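Local coordinates for protein SidF, inhibitor of growth family, member 3 (Legionella pneumophila subsp. pneumophila, PDB 4FYE) that acts as a phosphoinositide phosphatase, probably removing the 3-phosphate of phosphatidylinositol 3,4,5-trisphosphate, at residues Thr363-Phe377 with Asn429-Asn441. The protein carries 1 engineered substitution. Sequence-based numbering, arbitrary orientation.
Sequences TAGQRVAAENQKEQF and NPLSDNSVTKNQN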
ATOM      1  N   THR A 363       7.302   9.781   9.686  1.00 46.97           N
ATOM      2  CA  THR A 363       8.402  10.707   9.916  1.00 45.20           C
ATOM      3  C   THR A 363       9.439  10.082  10.889  1.00 47.07           C
ATOM      4  O   THR A 363       9.335  10.141  12.127  1.00 47.59           O
ATOM      5  CB  THR A 363       8.038  12.245   9.998  1.00 47.59           C
ATOM      6  OG1 THR A 363       8.996  13.030  10.779  1.00 46.65           O
ATOM      7  CG2 THR A 363       6.738  12.509  10.415  1.00 37.07           C
ATOM      8  N   ALA A 364      10.401   9.427  10.255  1.00 46.34           N
ATOM      9  CA  ALA A 364      11.412   8.645  10.908  1.00 45.36           C
ATOM     10  C   ALA A 364      12.100   9.400  11.993  1.00 46.86           C
ATOM     11  O   ALA A 364      12.509   8.786  12.993  1.00 53.40           O
ATOM     12  CB  ALA A 364      12.428   8.228   9.885  1.00 50.38           C
ATOM     13  N   GLY A 365      12.265  10.718  11.846  1.00 44.61           N
ATOM     14  CA  GLY A 365      13.005  11.452  12.924  1.00 46.56           C
ATOM     15  C   GLY A 365      12.245  11.978  14.131  1.00 45.12           C
ATOM     16  O   GLY A 365      12.836  12.552  15.001  1.00 47.98           O
ATOM     17  N   GLN A 366      10.922  11.830  14.144  1.00 42.86           N
ATOM     18  CA  GLN A 366      10.022  12.486  15.110  1.00 43.20           C
ATOM     19  C   GLN A 366      10.359  12.164  16.540  1.00 47.96           C
ATOM     20  O   GLN A 366      10.654  11.042  16.865  1.00 46.58           O
ATOM     21  CB  GLN A 366       8.622  12.000  14.873  1.00 44.68           C
ATOM     22  CG  GLN A 366       7.552  12.934  15.352  1.00 45.35           C
ATOM     23  CD  GLN A 366       6.181  12.480  14.975  1.00 44.79           C
ATOM     24  OE1 GLN A 366       5.286  12.488  15.817  1.00 51.74           O
ATOM     25  NE2 GLN A 366       5.982  12.113  13.699  1.00 39.92           N
ATOM     26  N   ARG A 367      10.257  13.140  17.433  1.00 53.24           N
ATOM     27  CA  ARG A 367      10.721  12.945  18.795  1.00 58.92           C
ATOM     28  C   ARG A 367       9.661  12.917  19.877  1.00 61.97           C
ATOM     29  O   ARG A 367       9.950  12.601  21.032  1.00 76.55           O
ATOM     30  CB  ARG A 367      11.795  14.001  19.140  1.00 62.69           C
ATOM     31  CG  ARG A 367      13.084  13.681  18.430  1.00 65.88           C
ATOM     32  CD  ARG A 367      14.255  14.221  19.158  1.00 74.45           C
ATOM     33  NE  ARG A 367      15.478  13.576  18.715  1.00 77.45           N
ATOM     34  CZ  ARG A 367      16.507  14.231  18.187  1.00 82.03           C
ATOM     35  NH1 ARG A 367      16.451  15.562  18.016  1.00 82.80           N
ATOM     36  NH2 ARG A 367      17.580  13.548  17.817  1.00 80.24           N
ATOM     37  N   VAL A 368       8.462  13.321  19.542  1.00 56.46           N
ATOM     38  CA  VAL A 368       7.378  13.172  20.462  1.00 58.72           C
ATOM     39  C   VAL A 368       6.275  12.387  19.761  1.00 56.89           C
ATOM     40  O   VAL A 368       6.165  12.468  18.536  1.00 53.18           O
ATOM     41  CB  VAL A 368       6.814  14.521  20.920  1.00 56.36           C
ATOM     42  CG1 VAL A 368       7.855  15.221  21.788  1.00 63.02           C
ATOM     43  CG2 VAL A 368       6.343  15.346  19.738  1.00 48.10           C
ATOM     44  N   ALA A 369       5.486  11.637  20.539  1.00 56.78           N
ATOM     45  CA  ALA A 369       4.436  10.772  19.986  1.00 60.90           C
ATOM     46  C   ALA A 369       5.083   9.937  18.881  1.00 58.36           C
ATOM     47  O   ALA A 369       4.485   9.696  17.817  1.00 56.86           O
ATOM     48  CB  ALA A 369       3.287  11.624  19.423  1.00 56.08           C
ATOM     49  N   ALA A 370       6.337   9.558  19.123  1.00 54.45           N
ATOM     50  CA  ALA A 370       7.167   8.954  18.103  1.00 56.14           C
ATOM     51  C   ALA A 370       6.632   7.622  17.523  1.00 56.21           C
ATOM     52  O   ALA A 370       6.846   7.322  16.332  1.00 59.94           O
ATOM     53  CB  ALA A 370       8.579   8.793  18.608  1.00 52.05           C
ATOM     54  N   GLU A 371       5.956   6.831  18.348  1.00 55.05           N
ATOM     55  CA  GLU A 371       5.513   5.479  17.944  1.00 61.73           C
ATOM     56  C   GLU A 371       6.556   4.649  17.146  1.00 59.22           C
ATOM     57  O   GLU A 371       6.187   3.931  16.209  1.00 64.60           O
ATOM     58  CB  GLU A 371       4.195   5.568  17.154  1.00 59.03           C
ATOM     59  CG  GLU A 371       3.025   6.152  17.944  1.00 64.69           C
ATOM     60  CD  GLU A 371       1.817   6.463  17.055  1.00 84.05           C
ATOM     61  OE1 GLU A 371       1.735   5.904  15.932  1.00 96.81           O
ATOM     62  OE2 GLU A 371       0.928   7.263  17.459  1.00 89.28           O
ATOM     63  N   ASN A 372       7.839   4.770  17.477  1.00 50.70           N
ATOM     64  CA  ASN A 372       8.857   3.929  16.856  1.00 56.75           C
ATOM     65  C   ASN A 372       8.964   4.099  15.325  1.00 58.47           C
ATOM     66  O   ASN A 372       9.284   3.165  14.558  1.00 59.32           O
ATOM     67  CB  ASN A 372       8.680   2.458  17.285  1.00 59.98           C
ATOM     68  CG  ASN A 372       8.704   2.298  18.801  1.00 62.29           C
ATOM     69  OD1 ASN A 372       9.771   2.277  19.419  1.00 62.07           O
ATOM     70  ND2 ASN A 372       7.525   2.259  19.411  1.00 64.16           N
ATOM     71  N   GLN A 373       8.721   5.332  14.903  1.00 52.34           N
ATOM     72  CA  GLN A 373       8.852   5.699  13.539  1.00 49.18           C
ATOM     73  C   GLN A 373      10.302   5.600  13.102  1.00 52.26           C
ATOM     74  O   GLN A 373      10.583   5.294  11.936  1.00 56.21           O
ATOM     75  CB  GLN A 373       8.253   7.070  13.289  1.00 46.82           C
ATOM     76  CG  GLN A 373       6.731   7.053  13.186  1.00 43.90           C
ATOM     77  CD  GLN A 373       6.108   8.443  13.093  1.00 44.12           C
ATOM     78  OE1 GLN A 373       6.048   9.189  14.089  1.00 49.99           O
ATOM     79  NE2 GLN A 373       5.667   8.812  11.902  1.00 39.64           N
ATOM     80  N   LYS A 374      11.227   5.721  14.026  1.00 53.91           N
ATOM     81  CA  LYS A 374      12.626   5.636  13.639  1.00 59.05           C
ATOM     82  C   LYS A 374      12.991   4.205  13.252  1.00 61.79           C
ATOM     83  O   LYS A 374      13.625   3.990  12.208  1.00 59.33           O
ATOM     84  CB  LYS A 374      13.584   6.285  14.670  1.00 56.21           C
ATOM     85  CG  LYS A 374      15.074   5.958  14.468  1.00 61.27           C
ATOM     86  CD  LYS A 374      15.986   7.176  14.554  1.00 70.41           C
ATOM     87  CE  LYS A 374      17.193   7.021  15.493  1.00 79.55           C
ATOM     88  NZ  LYS A 374      18.285   6.070  15.096  1.00 80.30           N
ATOM     89  N   GLU A 375      12.544   3.231  14.046  1.00 66.89           N
ATOM     90  CA  GLU A 375      12.784   1.811  13.695  1.00 63.77           C
ATOM     91  C   GLU A 375      12.022   1.405  12.447  1.00 58.09           C
ATOM     92  O   GLU A 375      12.550   0.688  11.595  1.00 61.53           O
ATOM     93  CB  GLU A 375      12.449   0.877  14.854  1.00 64.81           C
ATOM     94  CG  GLU A 375      13.456   0.976  16.000  1.00 75.29           C
ATOM     95  CD  GLU A 375      13.302   2.272  16.846  1.00 84.31           C
ATOM     96  OE1 GLU A 375      12.171   2.694  17.222  1.00 82.82           O
ATOM     97  OE2 GLU A 375      14.348   2.869  17.157  1.00 91.95           O
ATOM     98  N   GLN A 376      10.804   1.902  12.301  1.00 54.70           N
ATOM     99  CA  GLN A 376       9.981   1.541  11.119  1.00 53.61           C
ATOM    100  C   GLN A 376      10.707   1.926   9.888  1.00 52.36           C
ATOM    101  O   GLN A 376      10.542   1.302   8.831  1.00 55.92           O
ATOM    102  CB  GLN A 376       8.634   2.244  11.108  1.00 50.16           C
ATOM    103  CG  GLN A 376       7.751   1.880  12.266  1.00 53.89           C
ATOM    104  CD  GLN A 376       6.434   2.646  12.230  1.00 59.28           C
ATOM    105  OE1 GLN A 376       5.946   3.199  13.250  1.00 61.96           O
ATOM    106  NE2 GLN A 376       5.860   2.694  11.063  1.00 59.78           N
ATOM    107  N   PHE A 377      11.553   2.937  10.023  1.00 52.71           N
ATOM    108  CA  PHE A 377      12.392   3.327   8.909  1.00 52.47           C
ATOM    109  C   PHE A 377      13.592   2.410   8.923  1.00 54.63           C
ATOM    110  O   PHE A 377      13.859   1.695   7.964  1.00 53.59           O
ATOM    111  CB  PHE A 377      12.794   4.812   8.971  1.00 50.23           C
ATOM    112  CG  PHE A 377      14.002   5.140   8.138  1.00 52.91           C
ATOM    113  CD1 PHE A 377      13.929   5.119   6.760  1.00 51.76           C
ATOM    114  CD2 PHE A 377      15.212   5.425   8.735  1.00 55.52           C
ATOM    115  CE1 PHE A 377      15.029   5.417   5.976  1.00 54.33           C
ATOM    116  CE2 PHE A 377      16.344   5.701   7.957  1.00 60.78           C
ATOM    117  CZ  PHE A 377      16.252   5.706   6.565  1.00 54.96           C
ATOM    118  N   ASN A 429      14.924  22.943  15.966  1.00 62.60           N
ATOM    119  CA  ASN A 429      13.704  22.494  16.600  1.00 63.12           C
ATOM    120  C   ASN A 429      13.896  21.092  17.192  1.00 61.73           C
ATOM    121  O   ASN A 429      14.226  20.164  16.492  1.00 63.26           O
ATOM    122  CB  ASN A 429      12.565  22.510  15.589  1.00 55.19           C
ATOM    123  CG  ASN A 429      11.214  22.426  16.256  1.00 55.68           C
ATOM    124  OD1 ASN A 429      10.307  23.187  15.931  1.00 57.27           O
ATOM    125  ND2 ASN A 429      11.080  21.528  17.209  1.00 52.52           N
ATOM    126  N   PRO A 430      13.713  20.943  18.499  1.00 62.80           N
ATOM    127  CA  PRO A 430      14.048  19.628  19.044  1.00 61.02           C
ATOM    128  C   PRO A 430      12.957  18.601  18.781  1.00 60.09           C
ATOM    129  O   PRO A 430      13.129  17.472  19.179  1.00 62.43           O
ATOM    130  CB  PRO A 430      14.126  19.903  20.548  1.00 61.86           C
ATOM    131  CG  PRO A 430      13.138  21.007  20.725  1.00 59.68           C
ATOM    132  CD  PRO A 430      13.373  21.904  19.559  1.00 58.81           C
ATOM    133  N   LEU A 431      11.837  18.964  18.146  1.00 55.07           N
ATOM    134  CA  LEU A 431      10.753  17.986  18.008  1.00 52.72           C
ATOM    135  C   LEU A 431      10.983  16.940  16.951  1.00 51.00           C
ATOM    136  O   LEU A 431      10.213  16.062  16.811  1.00 50.26           O
ATOM    137  CB  LEU A 431       9.401  18.640  17.723  1.00 50.12           C
ATOM    138  CG  LEU A 431       8.942  19.588  18.802  1.00 51.77           C
ATOM    139  CD1 LEU A 431       7.695  20.264  18.309  1.00 45.06           C
ATOM    140  CD2 LEU A 431       8.767  18.884  20.146  1.00 52.16           C
ATOM    141  N   SER A 432      12.038  17.026  16.185  1.00 52.94           N
ATOM    142  CA  SER A 432      12.230  15.985  15.189  1.00 56.51           C
ATOM    143  C   SER A 432      13.620  16.200  14.613  1.00 60.04           C
ATOM    144  O   SER A 432      14.217  17.247  14.809  1.00 60.17           O
ATOM    145  CB  SER A 432      11.114  16.062  14.120  1.00 49.41           C
ATOM    146  OG  SER A 432      11.265  15.087  13.120  1.00 43.47           O
ATOM    147  N   ASP A 433      14.135  15.192  13.939  1.00 60.18           N
ATOM    148  CA  ASP A 433      15.469  15.242  13.443  1.00 58.17           C
ATOM    149  C   ASP A 433      15.265  14.936  11.940  1.00 59.08           C
ATOM    150  O   ASP A 433      15.038  13.803  11.576  1.00 54.31           O
ATOM    151  CB  ASP A 433      16.256  14.166  14.167  1.00 58.64           C
ATOM    152  CG  ASP A 433      17.694  14.017  13.648  1.00 69.61           C
ATOM    153  OD1 ASP A 433      18.173  14.801  12.783  1.00 74.73           O
ATOM    154  OD2 ASP A 433      18.379  13.103  14.143  1.00 71.15           O
ATOM    155  N   ASN A 434      15.303  15.965  11.098  1.00 59.65           N
ATOM    156  CA  ASN A 434      15.132  15.859   9.657  1.00 55.91           C
ATOM    157  C   ASN A 434      16.203  15.022   8.947  1.00 59.98           C
ATOM    158  O   ASN A 434      15.953  14.529   7.851  1.00 64.76           O
ATOM    159  CB  ASN A 434      15.179  17.243   8.981  1.00 60.55           C
ATOM    160  CG  ASN A 434      14.134  18.248   9.502  1.00 60.19           C
ATOM    161  OD1 ASN A 434      13.108  17.894  10.084  1.00 55.62           O
ATOM    162  ND2 ASN A 434      14.417  19.540   9.273  1.00 58.91           N
ATOM    163  N   SER A 435      17.356  14.847   9.579  1.00 58.09           N
ATOM    164  CA  SER A 435      18.525  14.251   8.953  1.00 62.66           C
ATOM    165  C   SER A 435      18.635  12.712   8.947  1.00 64.41           C
ATOM    166  O   SER A 435      19.505  12.172   8.247  1.00 67.24           O
ATOM    167  CB  SER A 435      19.805  14.793   9.593  1.00 62.34           C
ATOM    168  OG  SER A 435      20.058  14.083  10.790  1.00 61.21           O
ATOM    169  N   VAL A 436      17.806  12.039   9.737  1.00 60.05           N
ATOM    170  CA  VAL A 436      17.776  10.589   9.797  1.00 61.23           C
ATOM    171  C   VAL A 436      17.696   9.885   8.412  1.00 62.62           C
ATOM    172  O   VAL A 436      18.275   8.839   8.246  1.00 66.88           O
ATOM    173  CB  VAL A 436      16.560  10.094  10.619  1.00 61.69           C
ATOM    174  CG1 VAL A 436      16.480   8.558  10.554  1.00 61.73           C
ATOM    175  CG2 VAL A 436      16.674  10.553  12.057  1.00 61.90           C
ATOM    176  N   THR A 437      16.957  10.447   7.452  1.00 59.67           N
ATOM    177  CA  THR A 437      16.605   9.798   6.191  1.00 55.24           C
ATOM    178  C   THR A 437      17.384  10.460   5.052  1.00 58.12           C
ATOM    179  O   THR A 437      17.253  10.029   3.882  1.00 61.94           O
ATOM    180  CB  THR A 437      15.090  10.000   5.844  1.00 54.58           C
ATOM    181  OG1 THR A 437      14.825  11.425   5.819  1.00 56.02           O
ATOM    182  CG2 THR A 437      14.169   9.292   6.831  1.00 45.53           C
ATOM    183  N   LYS A 438      18.128  11.528   5.370  1.00 59.95           N
ATOM    184  CA  LYS A 438      18.916  12.286   4.366  1.00 64.47           C
ATOM    185  C   LYS A 438      19.690  11.345   3.433  1.00 65.23           C
ATOM    186  O   LYS A 438      19.515  11.413   2.211  1.00 63.41           O
ATOM    187  CB  LYS A 438      19.876  13.291   5.038  1.00 67.66           C
ATOM    188  CG  LYS A 438      20.342  14.451   4.141  1.00 74.60           C
ATOM    189  CD  LYS A 438      21.713  15.054   4.540  1.00 86.12           C
ATOM    190  CE  LYS A 438      22.921  14.707   3.618  1.00 93.22           C
ATOM    191  NZ  LYS A 438      22.733  13.614   2.591  1.00 85.56           N
ATOM    192  N   ASN A 439      20.542  10.481   4.009  1.00 66.47           N
ATOM    193  CA  ASN A 439      21.361   9.544   3.217  1.00 65.39           C
ATOM    194  C   ASN A 439      20.552   8.597   2.283  1.00 69.58           C
ATOM    195  O   ASN A 439      20.888   8.441   1.070  1.00 68.31           O
ATOM    196  CB  ASN A 439      22.287   8.717   4.136  1.00 62.52           C
ATOM    197  CG  ASN A 439      23.531   9.516   4.603  1.00 70.74           C
ATOM    198  OD1 ASN A 439      23.848  10.599   4.080  1.00 69.25           O
ATOM    199  ND2 ASN A 439      24.238   8.979   5.595  1.00 64.42           N
ATOM    200  N   GLN A 440      19.502   7.968   2.837  1.00 63.92           N
ATOM    201  CA  GLN A 440      18.821   6.892   2.115  1.00 55.97           C
ATOM    202  C   GLN A 440      18.052   7.519   0.987  1.00 54.28           C
ATOM    203  O   GLN A 440      17.963   6.962  -0.097  1.00 54.37           O
ATOM    204  CB  GLN A 440      17.940   6.083   3.048  1.00 52.40           C
ATOM    205  CG  GLN A 440      17.125   4.960   2.395  1.00 53.64           C
ATOM    206  CD  GLN A 440      17.901   4.117   1.391  1.00 56.71           C
ATOM    207  OE1 GLN A 440      19.110   3.853   1.536  1.00 54.88           O
ATOM    208  NE2 GLN A 440      17.218   3.732   0.349  1.00 52.40           N
ATOM    209  N   ASN A 441      17.604   8.745   1.201  1.00 54.61           N
ATOM    210  CA  ASN A 441      16.772   9.416   0.218  1.00 55.30           C
ATOM    211  C   ASN A 441      17.574   9.895  -0.991  1.00 57.07           C
ATOM    212  O   ASN A 441      17.180   9.664  -2.169  1.00 58.44           O
ATOM    213  CB  ASN A 441      15.948  10.532   0.883  1.00 56.43           C
ATOM    214  CG  ASN A 441      14.755   9.983   1.659  1.00 54.47           C
ATOM    215  OD1 ASN A 441      14.327   8.847   1.444  1.00 50.43           O
ATOM    216  ND2 ASN A 441      14.218  10.787   2.576  1.00 52.99           N
TER
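Arg367 lies along the backbone of Pro430 to Asp433, and its own amide N donates to Leu431 O at 3.0 Å. Arg367 CB sits 3.5 Å from Leu431 O; CG, anti to its own carbonyl carbon, passes on beside Pro430 O, and Arg367 CD comes to 3.4 Å from that same oxygen. Extended from CG to NE, the chain brings the guanidinium over Asp433, whose CB lies against one face, toward the rim. Arg367 NH2 is 3.8 Å from Asp433 OD2, a long salt bridge: the oxygen is well out of the guanidinium plane and no N-H points at it. The other oxygen, OD1, is held by the Ser435 hydroxyl.

Two residues before Arg367, Gly365 O accepts from Asp433 N (3.1 Å), so two backbone bonds tie the loops together. Gly365 CA lies 3.4 Å from Asp433 O in a nearly straight CA-H...O contact.

Further along, Phe377, at the start of helix 373-387, reaches across with CG anti to its backbone N (chi1 160°). Thr437 CG2 stands almost squarely over the Phe377 ring, 4.0 Å from the centroid, in a CH-pi contact. Val436 CG1 touches Phe377 CD2 at 3.8 Å, while Gln440 CB meets CZ at the ring edge. Phe377 and Thr437 also touch Ser416 of strand 402-416, and Gln440 bonds through NE2 to Met414 O, so the helix starts 373-387 and 438-458 meet beside that strand.

The join therefore rests on main-chain bonds and apolar contact, while the charges of Arg367 and Asp433 probably add attraction without a directed bond.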